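Local coordinates for protein dTDP-4-dehydrorhamnose reductase (Bacillus anthracis, PDB 3SC6) that catalyses the NADPH-dependent reduction of dTDP-4-dehydrorhamnose to dTDP-L-rhamnose, the closing step of the rhamnose biosynthetic pathway, at residues W155-Y160 with E275-F280; S187-A192 with V212-S217. All blocks are in the same frame, centred on the assembly; numbering follows the deposited sequence.

In the fold
Both interactions sit at the C-terminal ends of neighbouring strands 148-157 and 185-190, which run parallel in the Rossmann-like sheet. Their centres are about 8 Å apart. Interaction 1 spans the longer stretch of chain, from the end of strand 148-157 to helix 273-283 near the C-terminus, and both segments of interaction 2 fall within that span. The two meet directly: Trp155 pairs with Thr189 through the backbone, and Lys159 reaches the hydroxyl of Tyr190. The Tyr190 ring also packs against the carbonyl oxygens of Tyr157 and Gly276. Late parts of the sequence are thereby fastened to the same sheet whose strand 148-157 carries Trp155 and Leu156 of the NADP pocket.

Interaction 1 (W155-Y160 with E275-F280). With NAP (NADP nicotinamide-adenine-dinucleotide phosphate), chain G.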
loop_
_atom_site.group_PDB
_atom_site.type_symbol
_atom_site.label_atom_id
_atom_site.label_comp_id
_atom_site.label_asym_id
_atom_site.label_seq_id
_atom_site.Cartn_x
_atom_site.Cartn_y
_atom_site.Cartn_z
ATOM N N TRP A 155 4.526 -1.013 4.773
ATOM C CA TRP A 155 5.903 -0.535 4.611
ATOM C C TRP A 155 6.239 -0.445 3.137
ATOM O O TRP A 155 7.275 -0.923 2.682
ATOM C CB TRP A 155 6.814 -1.522 5.338
ATOM C CG TRP A 155 6.692 -1.461 6.837
ATOM C CD1 TRP A 155 5.543 -1.505 7.572
ATOM C CD2 TRP A 155 7.762 -1.613 7.779
ATOM N NE1 TRP A 155 5.836 -1.511 8.911
ATOM C CE2 TRP A 155 7.191 -1.604 9.066
ATOM C CE3 TRP A 155 9.151 -1.703 7.658
ATOM C CZ2 TRP A 155 7.957 -1.684 10.223
ATOM C CZ3 TRP A 155 9.911 -1.777 8.809
ATOM C CH2 TRP A 155 9.312 -1.769 10.077
ATOM N N LEU A 156 5.335 0.187 2.402
ATOM C CA LEU A 156 5.467 0.362 0.971
ATOM C C LEU A 156 6.413 1.518 0.630
ATOM O O LEU A 156 6.377 2.564 1.277
ATOM C CB LEU A 156 4.073 0.620 0.391
ATOM C CG LEU A 156 3.896 0.731 -1.118
ATOM C CD1 LEU A 156 4.337 -0.556 -1.791
ATOM C CD2 LEU A 156 2.443 1.022 -1.438
ATOM N N TYR A 157 7.265 1.315 -0.376
ATOM C CA TYR A 157 8.216 2.340 -0.812
ATOM C C TYR A 157 8.529 2.090 -2.282
ATOM O O TYR A 157 8.651 0.937 -2.699
ATOM C CB TYR A 157 9.510 2.285 -0.003
ATOM C CG TYR A 157 10.325 1.033 -0.219
ATOM C CD1 TYR A 157 10.094 -0.113 0.524
ATOM C CD2 TYR A 157 11.347 1.012 -1.159
ATOM C CE1 TYR A 157 10.852 -1.256 0.321
ATOM C CE2 TYR A 157 12.107 -0.115 -1.368
ATOM C CZ TYR A 157 11.861 -1.248 -0.630
ATOM O OH TYR A 157 12.627 -2.372 -0.844
ATOM N N GLY A 158 8.668 3.160 -3.062
ATOM C CA GLY A 158 8.964 3.032 -4.493
ATOM C C GLY A 158 9.961 4.037 -5.040
ATOM O O GLY A 158 10.634 4.740 -4.290
ATOM N N LYS A 159 10.049 4.094 -6.366
ATOM C CA LYS A 159 10.962 5.006 -7.043
ATOM C C LYS A 159 10.608 6.466 -6.857
ATOM O O LYS A 159 11.486 7.310 -6.667
ATOM C CB LYS A 159 10.952 4.769 -8.562
ATOM C CG LYS A 159 11.392 3.410 -9.047
ATOM C CD LYS A 159 11.377 3.383 -10.577
ATOM C CE LYS A 159 11.851 2.051 -11.129
ATOM N NZ LYS A 159 10.999 0.913 -10.677
ATOM N N TYR A 160 9.317 6.762 -6.911
ATOM C CA TYR A 160 8.849 8.131 -6.790
ATOM C C TYR A 160 8.374 8.509 -5.396
ATOM O O TYR A 160 7.950 7.658 -4.618
ATOM C CB TYR A 160 7.739 8.337 -7.817
ATOM C CG TYR A 160 8.191 7.910 -9.198
ATOM C CD1 TYR A 160 8.864 8.779 -10.040
ATOM C CD2 TYR A 160 7.964 6.614 -9.641
ATOM C CE1 TYR A 160 9.288 8.370 -11.291
ATOM C CE2 TYR A 160 8.381 6.200 -10.882
ATOM C CZ TYR A 160 9.040 7.077 -11.704
ATOM O OH TYR A 160 9.450 6.651 -12.941
ATOM N N GLU A 275 15.423 -8.996 -0.787
ATOM C CA GLU A 275 15.529 -9.152 -2.226
ATOM C C GLU A 275 14.742 -8.064 -2.965
ATOM O O GLU A 275 15.101 -7.671 -4.075
ATOM C CB GLU A 275 15.043 -10.550 -2.598
ATOM C CG GLU A 275 15.122 -10.897 -4.051
ATOM C CD GLU A 275 14.684 -12.322 -4.305
ATOM O OE1 GLU A 275 14.677 -12.740 -5.482
ATOM O OE2 GLU A 275 14.352 -13.025 -3.323
ATOM N N GLY A 276 13.670 -7.579 -2.343
ATOM C CA GLY A 276 12.846 -6.532 -2.942
ATOM C C GLY A 276 13.615 -5.223 -2.964
ATOM O O GLY A 276 13.460 -4.412 -3.880
ATOM N N LEU A 277 14.448 -5.031 -1.945
ATOM C CA LEU A 277 15.269 -3.833 -1.812
ATOM C C LEU A 277 16.397 -3.826 -2.844
ATOM O O LEU A 277 16.830 -2.765 -3.284
ATOM C CB LEU A 277 15.851 -3.757 -0.398
ATOM C CG LEU A 277 16.744 -2.562 -0.049
ATOM C CD1 LEU A 277 16.021 -1.240 -0.272
ATOM C CD2 LEU A 277 17.218 -2.673 1.388
ATOM N N GLU A 278 16.877 -5.006 -3.227
ATOM C CA GLU A 278 17.950 -5.086 -4.208
ATOM C C GLU A 278 17.524 -4.472 -5.523
ATOM O O GLU A 278 18.197 -3.588 -6.053
ATOM C CB GLU A 278 18.358 -6.534 -4.497
ATOM C CG GLU A 278 18.886 -7.329 -3.326
ATOM C CD GLU A 278 19.297 -8.739 -3.734
ATOM O OE1 GLU A 278 19.257 -9.047 -4.946
ATOM O OE2 GLU A 278 19.674 -9.533 -2.847
ATOM N N ARG A 279 16.388 -4.935 -6.039
ATOM C CA ARG A 279 15.880 -4.441 -7.316
ATOM C C ARG A 279 15.543 -2.943 -7.271
ATOM O O ARG A 279 15.371 -2.312 -8.312
ATOM C CB ARG A 279 14.745 -5.347 -7.846
ATOM C CG ARG A 279 14.278 -5.010 -9.263
ATOM C CD ARG A 279 13.400 -6.122 -9.877
ATOM N NE ARG A 279 12.106 -6.375 -9.244
ATOM C CZ ARG A 279 10.947 -5.856 -9.655
ATOM N NH1 ARG A 279 9.822 -6.162 -9.020
ATOM N NH2 ARG A 279 10.899 -5.049 -10.711
ATOM N N PHE A 280 15.475 -2.377 -6.066
ATOM C CA PHE A 280 15.194 -0.955 -5.912
ATOM C C PHE A 280 16.397 -0.153 -6.390
ATOM O O PHE A 280 16.254 0.779 -7.179
ATOM C CB PHE A 280 14.891 -0.591 -4.463
ATOM C CG PHE A 280 14.755 0.882 -4.244
ATOM C CD1 PHE A 280 13.542 1.517 -4.420
ATOM C CD2 PHE A 280 15.855 1.638 -3.871
ATOM C CE1 PHE A 280 13.424 2.881 -4.227
ATOM C CE2 PHE A 280 15.747 3.001 -3.673
ATOM C CZ PHE A 280 14.528 3.624 -3.851
HETATM P PA NAP G . 0.336 8.336 -1.343
HETATM O O1A NAP G . -0.147 9.281 -0.270
HETATM O O2A NAP G . 1.573 8.691 -2.139
HETATM O O5B NAP G . -0.862 8.061 -2.382
HETATM C C5B NAP G . -2.196 8.493 -2.133
HETATM C C4B NAP G . -2.608 9.476 -3.223
HETATM O O4B NAP G . -4.016 9.744 -3.134
HETATM C C3B NAP G . -1.880 10.814 -3.096
HETATM O O3B NAP G . -1.178 11.149 -4.295
HETATM C C2B NAP G . -2.978 11.820 -2.836
HETATM O O2B NAP G . -2.716 13.076 -3.459
HETATM C C1B NAP G . -4.208 11.130 -3.413
HETATM N N9A NAP G . -5.477 11.711 -2.897
HETATM C C8A NAP G . -5.674 12.357 -1.732
HETATM N N7A NAP G . -6.966 12.752 -1.668
HETATM C C5A NAP G . -7.569 12.358 -2.805
HETATM C C6A NAP G . -8.944 12.484 -3.345
HETATM N N6A NAP G . -9.911 13.112 -2.632
HETATM N N1A NAP G . -9.206 11.949 -4.559
HETATM C C2A NAP G . -8.239 11.325 -5.260
HETATM N N3A NAP G . -6.982 11.204 -4.786
HETATM C C4A NAP G . -6.627 11.708 -3.576
HETATM O O3 NAP G . 0.538 6.875 -0.682
HETATM P PN NAP G . 0.688 5.521 -1.559
HETATM O O1N NAP G . 1.607 4.588 -0.807
HETATM O O2N NAP G . 0.957 5.859 -3.004
HETATM O O5D NAP G . -0.792 4.903 -1.494
HETATM C C5D NAP G . -1.049 3.582 -1.969
HETATM C C4D NAP G . -2.057 2.873 -1.066
HETATM O O4D NAP G . -1.383 1.934 -0.213
HETATM C C3D NAP G . -2.824 3.831 -0.159
HETATM O O3D NAP G . -4.232 3.648 -0.328
HETATM C C2D NAP G . -2.409 3.471 1.252
HETATM O O2D NAP G . -3.528 3.558 2.135
HETATM C C1D NAP G . -1.870 2.050 1.131
HETATM N N1N NAP G . -0.806 1.738 2.097
HETATM C C2N NAP G . 0.333 2.451 2.102
HETATM C C3N NAP G . 1.352 2.164 3.009
HETATM C C7N NAP G . 2.614 2.985 2.990
HETATM O O7N NAP G . 2.690 3.936 2.225
HETATM N N7N NAP G . 3.628 2.670 3.794
HETATM C C4N NAP G . 1.179 1.120 3.913
HETATM C C5N NAP G . -0.001 0.395 3.886
HETATM C C6N NAP G . -0.985 0.724 2.959
HETATM P P2B NAP G . -2.262 14.350 -2.581
HETATM O O1X NAP G . -1.841 15.351 -3.629
HETATM O O2X NAP G . -3.498 14.745 -1.808
HETATM O O3X NAP G . -1.137 13.832 -1.719
#
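Tyr157, the last residue of strand 148-157, sends its side chain across to helix 273-283, where Leu277 and Phe280 receive it. From CB, directed at the helix, the chain turns so that CG stands between the backbone N and the carbonyl carbon (chi1 67°), which swings the ring out from the strand end. One edge of that ring then meets Phe280: CD2 lies 4.0 Å from Phe280 CD1, and CE2 closes to 3.7 Å from the same atom. The rings form an offset edge-to-face pair, the edge of Tyr157 toward the face of Phe280, with centroids 5.6 Å apart and planes inclined at 62°. Farther out, CZ is 4.2 Å from Leu277 CD1. At the tip, OH rests over the helix backbone beside Leu277 CA and CB; it forms no hydrogen bond to the helix, the N-H of Leu277 being near but badly angled. A CB at Gly276 would point toward the phenol end, so its absence probably eases the approach. Phe280 is long enough to bridge back: with CG anti to the backbone N (chi1 173°), its ring reaches the strand end, where its edge atom CE1 lies near Gly158 O. Outside the two segments, Lys159 NZ forms a salt bridge with Glu283, farther along the same helix. The opposite side of the strand faces the cofactor, with Leu156 N 3.3 Å from the nicotinamide amide atom N7N. Strand 148-157 thus lies between NADP and helix 273-283, while Leu277 also packs on Phe223 and Ile227 of helix 220-231.

Interaction 2 (S187-A192 with V212-S217); sequences SPTYVA and VSNTGS
This is a buried, mainly polar contact between the end of strand 185-190 and the irregular loop that joins strands 208-211 and 218-219, with Asn214 reaching across to the backbone at Tyr190. Its OD1 accepts the backbone N-H of Tyr190 at 3.3 Å, a fairly straight bond (164° at the hydrogen) in which the donor stands above the carbonyl plane, 44° out of it. Asparagine fits because its short amide can serve a strand N-H as a neighbouring backbone carbonyl would. CG lies beside the backbone N of its own residue (chi1 -65°), which lets the amide lean over the strand. A second, weak bond runs the other way, from Asn214 N to Thr189 OG1 at 3.3 Å. That hydroxyl also bonds to Ser154 O on strand 148-157, so a single threonine oxygen links the loop to the neighbouring strand. The methyl of Thr189 takes the other branch, with CG2 4.1 Å from Asn214 ND2. Ser187 packs beside Gly216, and Ser213 beside Thr189, small side chains that suit a buried crossing. Glycine suits position 216, where a side chain would crowd the preceding carbonyl at these backbone angles. Trp273 of helix 273-283 packs on both Pro188 and Asn214. Tyr190 occupies the N-cap position of helix 191-202, so the asparagine grips the strand just where it turns into a helix, a strand-to-helix junction in the extended Rossmann-like sheet of this reductase family.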
loop_
_atom_site.group_PDB
_atom_site.type_symbol
_atom_site.label_atom_id
_atom_site.label_comp_id
_atom_site.label_asym_id
_atom_site.label_seq_id
_atom_site.Cartn_x
_atom_site.Cartn_y
_atom_site.Cartn_z
ATOM N N SER A 187 7.606 -5.602 7.433
ATOM C CA SER A 187 8.113 -6.182 6.198
ATOM C C SER A 187 8.075 -5.176 5.044
ATOM O O SER A 187 7.017 -4.932 4.457
ATOM C CB SER A 187 7.303 -7.426 5.839
ATOM O OG SER A 187 5.942 -7.096 5.661
ATOM N N PRO A 188 9.234 -4.584 4.722
ATOM C CA PRO A 188 9.340 -3.610 3.642
ATOM C C PRO A 188 8.835 -4.177 2.327
ATOM O O PRO A 188 9.247 -5.263 1.929
ATOM C CB PRO A 188 10.845 -3.343 3.554
ATOM C CG PRO A 188 11.381 -3.701 4.888
ATOM C CD PRO A 188 10.509 -4.775 5.431
ATOM N N THR A 189 7.955 -3.442 1.658
ATOM C CA THR A 189 7.401 -3.885 0.389
ATOM C C THR A 189 7.685 -2.902 -0.737
ATOM O O THR A 189 7.243 -1.756 -0.696
ATOM C CB THR A 189 5.885 -4.078 0.493
ATOM O OG1 THR A 189 5.600 -5.077 1.480
ATOM C CG2 THR A 189 5.313 -4.509 -0.838
ATOM N N TYR A 190 8.424 -3.362 -1.742
ATOM C CA TYR A 190 8.762 -2.525 -2.889
ATOM C C TYR A 190 7.676 -2.539 -3.962
ATOM O O TYR A 190 7.344 -3.581 -4.521
ATOM C CB TYR A 190 10.147 -2.887 -3.442
ATOM C CG TYR A 190 10.502 -2.198 -4.739
ATOM C CD1 TYR A 190 10.256 -0.848 -4.924
ATOM C CD2 TYR A 190 11.208 -2.870 -5.728
ATOM C CE1 TYR A 190 10.602 -0.214 -6.102
ATOM C CE2 TYR A 190 11.579 -2.237 -6.898
ATOM C CZ TYR A 190 11.271 -0.910 -7.078
ATOM O OH TYR A 190 11.631 -0.275 -8.238
ATOM N N VAL A 191 7.130 -1.353 -4.219
ATOM C CA VAL A 191 6.067 -1.145 -5.206
ATOM C C VAL A 191 6.173 -2.018 -6.453
ATOM O O VAL A 191 5.182 -2.586 -6.890
ATOM C CB VAL A 191 6.001 0.337 -5.640
ATOM C CG1 VAL A 191 4.976 0.529 -6.735
ATOM C CG2 VAL A 191 5.683 1.233 -4.444
ATOM N N ALA A 192 7.362 -2.128 -7.031
ATOM C CA ALA A 192 7.533 -2.948 -8.231
ATOM C C ALA A 192 7.048 -4.376 -8.009
ATOM O O ALA A 192 6.392 -4.939 -8.884
ATOM C CB ALA A 192 8.967 -2.942 -8.695
ATOM N N VAL A 212 -0.427 -8.809 0.321
ATOM C CA VAL A 212 0.715 -8.768 -0.582
ATOM C C VAL A 212 1.819 -7.905 0.009
ATOM O O VAL A 212 1.658 -6.691 0.177
ATOM C CB VAL A 212 0.327 -8.206 -1.954
ATOM C CG1 VAL A 212 1.543 -8.168 -2.871
ATOM C CG2 VAL A 212 -0.783 -9.048 -2.567
ATOM N N SER A 213 2.939 -8.546 0.326
ATOM C CA SER A 213 4.092 -7.880 0.902
ATOM C C SER A 213 5.286 -8.750 0.636
ATOM O O SER A 213 5.132 -9.912 0.275
ATOM C CB SER A 213 3.941 -7.752 2.417
ATOM O OG SER A 213 2.785 -7.017 2.762
ATOM N N ASN A 214 6.481 -8.202 0.805
ATOM C CA ASN A 214 7.676 -8.988 0.588
ATOM C C ASN A 214 7.830 -9.940 1.766
ATOM O O ASN A 214 7.389 -9.644 2.879
ATOM C CB ASN A 214 8.909 -8.103 0.412
ATOM C CG ASN A 214 8.843 -7.244 -0.840
ATOM O OD1 ASN A 214 9.636 -6.324 -1.014
ATOM N ND2 ASN A 214 7.889 -7.535 -1.710
ATOM N N THR A 215 8.434 -11.093 1.498
ATOM C CA THR A 215 8.655 -12.124 2.502
ATOM C C THR A 215 9.623 -11.708 3.600
ATOM O O THR A 215 10.466 -10.836 3.403
ATOM C CB THR A 215 9.227 -13.395 1.835
ATOM O OG1 THR A 215 8.313 -13.861 0.837
ATOM C CG2 THR A 215 9.472 -14.496 2.859
ATOM N N GLY A 216 9.478 -12.335 4.764
ATOM C CA GLY A 216 10.335 -12.068 5.915
ATOM C C GLY A 216 9.946 -10.902 6.800
ATOM O O GLY A 216 9.276 -9.967 6.366
ATOM N N SER A 217 10.368 -10.984 8.060
ATOM C CA SER A 217 10.100 -9.950 9.043
ATOM C C SER A 217 11.317 -9.042 9.000
ATOM O O SER A 217 12.348 -9.415 8.432
ATOM C CB SER A 217 9.921 -10.549 10.437
ATOM O OG SER A 217 11.094 -11.217 10.858
#